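Long-range contacts in viral structural protein 4 (Bombyx mori cytoplasmic polyhedrosis virus, PDB 6TZ0), which binds GTP and probably works alongside the viral RNA-dependent RNA polymerase during transcription in this double-stranded RNA virus: residues B[53-58]-B[139-144]; B[65-70]-B[173-178]. All blocks are in the same frame, centred on the assembly; numbering follows the deposited sequence.

Interaction 1. Residues B[53-58]-B[139-144]; sequences HSMLAK and TEMSTL
Glu-140, whose side chain crosses to Met-55 and Lys-58, has a backbone oxygen gripped by two donors of its own helix. Leu-144 N reaches Glu-140 O at 3.0 Å in the usual helical bond, and Thr-143 OG1 adds a second at 2.9 Å. Both arrive from the same face of the carbonyl plane; the hydroxyl stands tilted 30° from that plane. Beyond CG the Glu-140 chain is extended, carrying its carboxylate across to the neighbouring helix. There OE2 forms a salt bridge with Lys-58 NZ, modelled at 2.5 Å, a length too short to be trusted at this resolution. The lysine chain is straight until it bends at chi3 and meets the glutamate at about a right angle.

The segments lie on helices 41-60 and 136-146 in the N-terminal helical region; the axes of 53-58 and 139-144 run almost exactly antiparallel (177°) and approach to 11.1 Å. Met-55 CA and Met-141 CA are the nearest pair of CA atoms, 7.3 Å apart. The two methionine side chains slide past one another in opposite directions. Met-55 CG lies 3.7 Å from Met-141 CE, while a bend at chi2 and another at chi3 (74°) turn the Met-55 methyl away from that methionine, along the Glu-140 chain. Here Met-55 CE meets Leu-144 CD1 at 3.7 Å.

Met-141 carries matching bends, and its methyl goes on to meet Leu-56: Leu-56 CD2 to Met-141 CE is 3.7 Å. On this buried side helix 70-79 joins in, Tyr-73 and Ile-77 packing on Leu-56 and Met-76 on Met-141. Lys-58 is exposed, at the margin of the contact, whereas Glu-140 is only partly so.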
loop_
_atom_site.group_PDB
_atom_site.type_symbol
_atom_site.label_atom_id
_atom_site.label_comp_id
_atom_site.label_asym_id
_atom_site.label_seq_id
_atom_site.Cartn_x
_atom_site.Cartn_y
_atom_site.Cartn_z
ATOM N N HIS B 53 4.235 30.068 -32.722
ATOM C CA HIS B 53 3.157 29.170 -32.294
ATOM C C HIS B 53 2.871 28.086 -33.323
ATOM O O HIS B 53 2.689 26.912 -32.963
ATOM C CB HIS B 53 1.869 29.942 -32.027
ATOM C CG HIS B 53 1.847 30.678 -30.728
ATOM N ND1 HIS B 53 2.249 31.988 -30.608
ATOM C CD2 HIS B 53 1.436 30.295 -29.498
ATOM C CE1 HIS B 53 2.098 32.378 -29.357
ATOM N NE2 HIS B 53 1.616 31.365 -28.660
ATOM N N SER B 54 2.832 28.460 -34.605
ATOM C CA SER B 54 2.568 27.479 -35.657
ATOM C C SER B 54 3.686 26.445 -35.751
ATOM O O SER B 54 3.422 25.238 -35.860
ATOM C CB SER B 54 2.397 28.194 -36.990
ATOM O OG SER B 54 1.312 29.098 -36.943
ATOM N N MET B 55 4.939 26.907 -35.676
ATOM C CA MET B 55 6.086 26.005 -35.729
ATOM C C MET B 55 6.115 25.063 -34.530
ATOM O O MET B 55 6.415 23.871 -34.679
ATOM C CB MET B 55 7.368 26.831 -35.804
ATOM C CG MET B 55 8.648 26.044 -35.951
ATOM S SD MET B 55 8.819 25.193 -37.512
ATOM C CE MET B 55 9.171 26.570 -38.593
ATOM N N LEU B 56 5.773 25.571 -33.342
ATOM C CA LEU B 56 5.752 24.734 -32.144
ATOM C C LEU B 56 4.662 23.676 -32.204
ATOM O O LEU B 56 4.881 22.538 -31.777
ATOM C CB LEU B 56 5.573 25.592 -30.897
ATOM C CG LEU B 56 6.802 26.314 -30.371
ATOM C CD1 LEU B 56 6.406 27.224 -29.247
ATOM C CD2 LEU B 56 7.777 25.281 -29.880
ATOM N N ALA B 57 3.483 24.031 -32.725
ATOM C CA ALA B 57 2.422 23.039 -32.872
ATOM C C ALA B 57 2.803 21.962 -33.879
ATOM O O ALA B 57 2.529 20.772 -33.656
ATOM C CB ALA B 57 1.122 23.723 -33.276
ATOM N N LYS B 58 3.475 22.357 -34.970
ATOM C CA LYS B 58 3.942 21.378 -35.951
ATOM C C LYS B 58 4.976 20.427 -35.360
ATOM O O LYS B 58 4.909 19.216 -35.593
ATOM C CB LYS B 58 4.523 22.085 -37.173
ATOM C CG LYS B 58 5.022 21.127 -38.237
ATOM C CD LYS B 58 5.564 21.848 -39.449
ATOM C CE LYS B 58 6.921 22.457 -39.155
ATOM N NZ LYS B 58 7.546 23.050 -40.368
ATOM N N THR B 139 17.077 22.909 -35.604
ATOM C CA THR B 139 17.651 23.694 -36.693
ATOM C C THR B 139 16.591 24.507 -37.418
ATOM O O THR B 139 16.847 25.648 -37.820
ATOM C CB THR B 139 18.380 22.802 -37.694
ATOM O OG1 THR B 139 17.504 21.763 -38.149
ATOM C CG2 THR B 139 19.635 22.221 -37.099
ATOM N N GLU B 140 15.401 23.934 -37.605
ATOM C CA GLU B 140 14.320 24.668 -38.257
ATOM C C GLU B 140 13.861 25.857 -37.414
ATOM O O GLU B 140 13.697 26.975 -37.931
ATOM C CB GLU B 140 13.168 23.710 -38.542
ATOM C CG GLU B 140 12.013 24.301 -39.302
ATOM C CD GLU B 140 10.965 23.264 -39.632
ATOM O OE1 GLU B 140 11.175 22.083 -39.284
ATOM O OE2 GLU B 140 9.930 23.622 -40.229
ATOM N N MET B 141 13.696 25.642 -36.105
ATOM C CA MET B 141 13.363 26.735 -35.197
ATOM C C MET B 141 14.484 27.766 -35.114
ATOM O O MET B 141 14.212 28.966 -34.988
ATOM C CB MET B 141 13.040 26.168 -33.812
ATOM C CG MET B 141 12.609 27.205 -32.786
ATOM S SD MET B 141 11.041 27.999 -33.146
ATOM C CE MET B 141 9.919 26.738 -32.582
ATOM N N SER B 142 15.741 27.330 -35.237
ATOM C CA SER B 142 16.866 28.255 -35.207
ATOM C C SER B 142 16.894 29.145 -36.437
ATOM O O SER B 142 17.121 30.353 -36.319
ATOM C CB SER B 142 18.167 27.471 -35.078
ATOM O OG SER B 142 19.279 28.341 -35.086
ATOM N N THR B 143 16.649 28.575 -37.619
ATOM C CA THR B 143 16.606 29.400 -38.821
ATOM C C THR B 143 15.395 30.316 -38.830
ATOM O O THR B 143 15.432 31.374 -39.465
ATOM C CB THR B 143 16.619 28.538 -40.082
ATOM O OG1 THR B 143 15.484 27.668 -40.088
ATOM C CG2 THR B 143 17.889 27.721 -40.155
ATOM N N LEU B 144 14.312 29.940 -38.146
ATOM C CA LEU B 144 13.184 30.864 -38.072
ATOM C C LEU B 144 13.449 32.019 -37.108
ATOM O O LEU B 144 13.141 33.171 -37.423
ATOM C CB LEU B 144 11.902 30.111 -37.709
ATOM C CG LEU B 144 10.612 30.923 -37.572
ATOM C CD1 LEU B 144 9.487 30.248 -38.262
ATOM C CD2 LEU B 144 10.240 30.981 -36.121
#

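Interaction 2. Residues B[65-70]-B[173-178]; sequences GTLINP and NQLIAY
The side-chain amide of Gln-174 spans Thr-66, donating to the residue before it and accepting from the residue after. It joins helix 170-176 to the connection between helices 41-60 and 70-79, a segment without regular structure that ends with Asn-69 at the N-cap position of helix 70-79 and Pro-70 in its first turn. Gln-174 NE2 gives a hydrogen bond to Gly-65 O at 3.0 Å. The donor lies in the carbonyl plane on a lone pair, and the N-H...O angle of 150° is fairly straight, although Gly-65 O itself sits 18° out of the amide plane. Gln-174 OE1 takes a weaker bond from Leu-67 N, also 3.0 Å long but bent to 129°. Both ends of the amide are engaged, which favours this flip of the group, though the second bond is weak.

Gln-174 can reach because its chain runs extended beyond CG. Thr-66 crosses it at about a right angle, with Thr-66 CG2 3.8 Å from Gln-174 NE2; its hydroxyl bonds instead to His-63 O. Leu-67 crosses obliquely, its CG 3.6 Å from Gln-174 OE1.

Pro-70 occupies the other end of the contact. Pro-70 CG comes within 3.8 Å of Tyr-178 CE2, while Pro-70 CB faces Gln-174 O at 3.8 Å. The same Gln-174 O stands at the tyrosine edge, in the plane of the ring. The polymerase chain abuts this site: its Ser-936, Gln-939 and Leu-943 pack on Thr-66, Pro-70 and Tyr-178 respectively. Leu-175 brings its CD2 methyl to 3.7 Å from Pro-70 O.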
loop_
_atom_site.group_PDB
_atom_site.type_symbol
_atom_site.label_atom_id
_atom_site.label_comp_id
_atom_site.label_asym_id
_atom_site.label_seq_id
_atom_site.Cartn_x
_atom_site.Cartn_y
_atom_site.Cartn_z
ATOM N N GLY B 65 2.758 14.533 -28.739
ATOM C CA GLY B 65 2.314 15.775 -28.140
ATOM C C GLY B 65 3.324 16.477 -27.260
ATOM O O GLY B 65 2.944 17.377 -26.508
ATOM N N THR B 66 4.599 16.101 -27.327
ATOM C CA THR B 66 5.637 16.678 -26.483
ATOM C C THR B 66 6.732 17.305 -27.333
ATOM O O THR B 66 6.825 17.077 -28.539
ATOM C CB THR B 66 6.264 15.628 -25.555
ATOM O OG1 THR B 66 6.867 14.595 -26.341
ATOM C CG2 THR B 66 5.233 15.024 -24.635
ATOM N N LEU B 67 7.578 18.091 -26.675
ATOM C CA LEU B 67 8.757 18.679 -27.292
ATOM C C LEU B 67 10.007 17.983 -26.771
ATOM O O LEU B 67 10.086 17.633 -25.592
ATOM C CB LEU B 67 8.825 20.180 -27.017
ATOM C CG LEU B 67 7.695 20.974 -27.665
ATOM C CD1 LEU B 67 7.706 22.406 -27.188
ATOM C CD2 LEU B 67 7.795 20.913 -29.172
ATOM N N ILE B 68 10.985 17.792 -27.656
ATOM C CA ILE B 68 12.076 16.860 -27.379
ATOM C C ILE B 68 13.146 17.487 -26.484
ATOM O O ILE B 68 13.871 16.775 -25.779
ATOM C CB ILE B 68 12.629 16.341 -28.720
ATOM C CG1 ILE B 68 11.496 15.699 -29.508
ATOM C CG2 ILE B 68 13.697 15.268 -28.549
ATOM C CD1 ILE B 68 10.876 14.518 -28.794
ATOM N N ASN B 69 13.244 18.811 -26.426
ATOM C CA ASN B 69 14.139 19.453 -25.464
ATOM C C ASN B 69 13.540 20.796 -25.105
ATOM O O ASN B 69 13.886 21.824 -25.697
ATOM C CB ASN B 69 15.554 19.604 -26.021
ATOM C CG ASN B 69 16.579 19.911 -24.950
ATOM O OD1 ASN B 69 16.245 20.086 -23.782
ATOM N ND2 ASN B 69 17.842 19.950 -25.341
ATOM N N PRO B 70 12.627 20.828 -24.127
ATOM C CA PRO B 70 11.924 22.081 -23.820
ATOM C C PRO B 70 12.797 23.162 -23.205
ATOM O O PRO B 70 12.453 24.339 -23.343
ATOM C CB PRO B 70 10.816 21.633 -22.859
ATOM C CG PRO B 70 11.308 20.370 -22.271
ATOM C CD PRO B 70 12.104 19.700 -23.340
ATOM N N ASN B 173 2.642 24.926 -22.072
ATOM C CA ASN B 173 2.792 24.442 -20.702
ATOM C C ASN B 173 4.106 23.708 -20.498
ATOM O O ASN B 173 4.676 23.756 -19.405
ATOM C CB ASN B 173 1.642 23.510 -20.333
ATOM C CG ASN B 173 0.346 24.237 -20.125
ATOM O OD1 ASN B 173 0.312 25.312 -19.537
ATOM N ND2 ASN B 173 -0.740 23.647 -20.595
ATOM N N GLN B 174 4.589 23.011 -21.527
ATOM C CA GLN B 174 5.908 22.393 -21.455
ATOM C C GLN B 174 7.011 23.442 -21.417
ATOM O O GLN B 174 8.055 23.219 -20.798
ATOM C CB GLN B 174 6.097 21.455 -22.642
ATOM C CG GLN B 174 5.116 20.307 -22.646
ATOM C CD GLN B 174 5.131 19.516 -23.926
ATOM O OE1 GLN B 174 5.946 19.752 -24.808
ATOM N NE2 GLN B 174 4.177 18.615 -24.062
ATOM N N LEU B 175 6.795 24.587 -22.064
ATOM C CA LEU B 175 7.793 25.653 -22.042
ATOM C C LEU B 175 7.785 26.478 -20.761
ATOM O O LEU B 175 8.794 27.127 -20.473
ATOM C CB LEU B 175 7.593 26.598 -23.221
ATOM C CG LEU B 175 7.815 26.000 -24.599
ATOM C CD1 LEU B 175 7.462 27.032 -25.632
ATOM C CD2 LEU B 175 9.241 25.548 -24.738
ATOM N N ILE B 176 6.668 26.504 -20.024
ATOM C CA ILE B 176 6.572 27.322 -18.806
ATOM C C ILE B 176 7.582 26.882 -17.751
ATOM O O ILE B 176 8.169 27.719 -17.054
ATOM C CB ILE B 176 5.125 27.297 -18.254
ATOM C CG1 ILE B 176 4.169 28.035 -19.177
ATOM C CG2 ILE B 176 5.005 27.947 -16.890
ATOM C CD1 ILE B 176 2.718 27.788 -18.845
ATOM N N ALA B 177 7.861 25.583 -17.666
ATOM C CA ALA B 177 8.735 25.044 -16.629
ATOM C C ALA B 177 10.197 25.446 -16.780
ATOM O O ALA B 177 10.967 25.263 -15.835
ATOM C CB ALA B 177 8.636 23.524 -16.611
ATOM N N TYR B 178 10.601 25.978 -17.931
ATOM C CA TYR B 178 11.993 26.324 -18.183
ATOM C C TYR B 178 12.123 27.783 -18.593
ATOM O O TYR B 178 13.017 28.148 -19.357
ATOM C CB TYR B 178 12.587 25.407 -19.244
ATOM C CG TYR B 178 12.617 23.969 -18.804
ATOM C CD1 TYR B 178 13.633 23.495 -17.989
ATOM C CD2 TYR B 178 11.614 23.090 -19.180
ATOM C CE1 TYR B 178 13.658 22.182 -17.577
ATOM C CE2 TYR B 178 11.629 21.779 -18.773
ATOM C CZ TYR B 178 12.653 21.330 -17.971
ATOM O OH TYR B 178 12.672 20.020 -17.565
#

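Overall arrangement
Interactions 1 and 2 have centres about 13 Å apart and meet through leucines. Leu-56 CD1 lies 3.8 Å from Leu-175 CD1, and Leu-56 CD2 lies 3.9 Å from Leu-67 CD1. Tyr-73 of helix 70-79 touches all three of these leucines, evidence that the two contacts share one apolar core. Their segments alternate along the chain, 53-58 and 65-70 preceding 139-144 and 173-178. Only interaction 2 borders the polymerase; no other protein chain touches the segments of interaction 1. Both contacts lie away from the GTP-binding residues, such as Lys-359 and Thr-360. The centres of interactions 1 and 2 are about 38 and 30 Å from the centre of the chain.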